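Local atomic coordinates of protein SSD1 (Saccharomyces cerevisiae S288C, PDB entry 7AM1), a protein that binds untranslated regions of mRNA as a translational repressor, being a non-enzymatic member (pseudonuclease) of the RNase II family. Residues F367-L372 / S376-H381. Residues are numbered along the deposited sequence; the frame is centred on the assembly and turned at random.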
loop_
_atom_site.group_PDB
_atom_site.type_symbol
_atom_site.label_atom_id
_atom_site.label_comp_id
_atom_site.label_asym_id
_atom_site.label_seq_id
_atom_site.Cartn_x
_atom_site.Cartn_y
_atom_site.Cartn_z
ATOM N N PHE A 367 -19.143 21.111 12.349
ATOM C CA PHE A 367 -17.709 21.337 12.283
ATOM C C PHE A 367 -17.156 20.612 11.067
ATOM O O PHE A 367 -17.421 19.422 10.863
ATOM C CB PHE A 367 -16.992 20.907 13.573
ATOM C CG PHE A 367 -17.290 19.506 14.026
ATOM C CD1 PHE A 367 -18.430 19.228 14.755
ATOM C CD2 PHE A 367 -16.405 18.473 13.753
ATOM C CE1 PHE A 367 -18.701 17.941 15.183
ATOM C CE2 PHE A 367 -16.670 17.182 14.182
ATOM C CZ PHE A 367 -17.823 16.918 14.897
ATOM N N ALA A 368 -16.425 21.352 10.243
ATOM C CA ALA A 368 -15.743 20.773 9.100
ATOM C C ALA A 368 -14.448 20.138 9.579
ATOM O O ALA A 368 -13.782 20.666 10.473
ATOM C CB ALA A 368 -15.460 21.842 8.048
ATOM N N ILE A 369 -14.111 18.984 9.011
ATOM C CA ILE A 369 -12.870 18.285 9.327
ATOM C C ILE A 369 -11.845 18.591 8.247
ATOM O O ILE A 369 -12.109 18.402 7.053
ATOM C CB ILE A 369 -13.095 16.767 9.459
ATOM C CG1 ILE A 369 -14.210 16.486 10.472
ATOM C CG2 ILE A 369 -11.799 16.064 9.837
ATOM C CD1 ILE A 369 -13.825 16.782 11.913
ATOM N N SER A 370 -10.677 19.066 8.664
ATOM C CA SER A 370 -9.569 19.322 7.762
ATOM C C SER A 370 -8.455 18.318 8.021
ATOM O O SER A 370 -8.241 17.871 9.152
ATOM C CB SER A 370 -9.037 20.749 7.925
ATOM O OG SER A 370 -8.432 20.929 9.192
ATOM N N GLU A 371 -7.750 17.966 6.955
ATOM C CA GLU A 371 -6.611 17.064 7.024
ATOM C C GLU A 371 -5.362 17.844 6.637
ATOM O O GLU A 371 -5.387 18.652 5.703
ATOM C CB GLU A 371 -6.839 15.854 6.111
ATOM C CG GLU A 371 -8.018 14.981 6.575
ATOM C CD GLU A 371 -8.472 13.944 5.551
ATOM O OE1 GLU A 371 -9.074 14.327 4.517
ATOM O OE2 GLU A 371 -8.246 12.738 5.797
ATOM N N LEU A 372 -4.283 17.633 7.385
ATOM C CA LEU A 372 -3.065 18.409 7.188
ATOM C C LEU A 372 -2.630 18.420 5.733
ATOM O O LEU A 372 -2.426 17.367 5.124
ATOM C CB LEU A 372 -1.941 17.841 8.058
ATOM C CG LEU A 372 -0.753 18.772 8.282
ATOM C CD1 LEU A 372 -0.168 18.645 9.667
ATOM C CD2 LEU A 372 0.307 18.432 7.217
ATOM N N SER A 376 -10.875 20.657 3.211
ATOM C CA SER A 376 -11.928 20.067 4.029
ATOM C C SER A 376 -13.069 19.650 3.111
ATOM O O SER A 376 -13.671 20.494 2.438
ATOM C CB SER A 376 -12.427 21.049 5.087
ATOM O OG SER A 376 -13.571 20.538 5.751
ATOM N N GLU A 377 -13.356 18.354 3.066
ATOM C CA GLU A 377 -14.436 17.860 2.228
ATOM C C GLU A 377 -15.508 17.119 3.011
ATOM O O GLU A 377 -16.474 16.641 2.405
ATOM C CB GLU A 377 -13.880 16.960 1.112
ATOM C CG GLU A 377 -13.128 15.714 1.549
ATOM C CD GLU A 377 -12.499 14.998 0.359
ATOM O OE1 GLU A 377 -13.191 14.867 -0.669
ATOM O OE2 GLU A 377 -11.322 14.576 0.434
ATOM N N PHE A 378 -15.385 17.036 4.334
ATOM C CA PHE A 378 -16.316 16.295 5.172
ATOM C C PHE A 378 -16.589 17.102 6.428
ATOM O O PHE A 378 -15.669 17.679 7.012
ATOM C CB PHE A 378 -15.742 14.929 5.533
ATOM C CG PHE A 378 -16.667 14.071 6.339
ATOM C CD1 PHE A 378 -17.717 13.413 5.727
ATOM C CD2 PHE A 378 -16.467 13.890 7.697
ATOM C CE1 PHE A 378 -18.561 12.607 6.453
ATOM C CE2 PHE A 378 -17.306 13.077 8.423
ATOM C CZ PHE A 378 -18.353 12.434 7.799
ATOM N N ALA A 379 -17.858 17.157 6.827
ATOM C CA ALA A 379 -18.270 17.901 8.007
ATOM C C ALA A 379 -19.330 17.102 8.750
ATOM O O ALA A 379 -20.020 16.257 8.171
ATOM C CB ALA A 379 -18.794 19.292 7.629
ATOM N N LEU A 380 -19.467 17.390 10.044
ATOM C CA LEU A 380 -20.368 16.639 10.900
ATOM C C LEU A 380 -21.139 17.570 11.820
ATOM O O LEU A 380 -20.676 18.667 12.148
ATOM C CB LEU A 380 -19.605 15.652 11.798
ATOM C CG LEU A 380 -18.967 14.400 11.217
ATOM C CD1 LEU A 380 -18.044 13.789 12.267
ATOM C CD2 LEU A 380 -20.037 13.413 10.775
ATOM N N HIS A 381 -22.311 17.111 12.251
ATOM C CA HIS A 381 -22.974 17.705 13.399
ATOM C C HIS A 381 -23.593 16.585 14.219
ATOM O O HIS A 381 -23.883 15.503 13.702
ATOM C CB HIS A 381 -24.038 18.746 13.013
ATOM C CG HIS A 381 -25.330 18.174 12.511
ATOM N ND1 HIS A 381 -25.639 18.096 11.171
ATOM C CD2 HIS A 381 -26.420 17.716 13.173
ATOM C CE1 HIS A 381 -26.852 17.592 11.027
ATOM N NE2 HIS A 381 -27.346 17.347 12.227
#
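Phe367 lays its ring across the neighbouring strand of an antiparallel hairpin and rests one face on Leu380. The Leu380 CB lies over the CZ and CE2 side of that face, 4.2 Å from the ring centroid and 27° off its normal, in a CH-pi contact, joined there by Leu380 CD1, while the Leu380 carbonyl O sits over the CD1 and CE1 side. The torsion responsible is chi1 of 52°, which sets CG between the backbone N and the carbonyl carbon and turns the ring over its partner. Ile369 CD1 meets the ring edge in plane, and its CG1 stands 4.4 Å from Phe378 CD2, near the plane of that second ring. In the backbone, Phe367 and Leu380 form an antiparallel hydrogen-bonded pair, with Phe367 N to Leu380 O at 2.9 Å and Leu380 N to Phe367 O at 3.0 Å. On the other face the residues are small: Ala368 CB and Ala379 CB sit 4.2 Å apart, with the two CA atoms only 4.0 Å from each other. Toward the turn, Ser376 has OG anti to its own N (chi1 172°) and donates to Ile369 O at 2.9 Å, reaching it from above the carbonyl plane; Ala368 CB packs against the same hydroxyl. In helix 544-568, Ile549 packs on both Ile369 and Leu380, Ile552 on Leu380 and Lys553 on Phe378. This is a beta hairpin within the mixed sheet of the RNB domain, its apolar face packed against a helix.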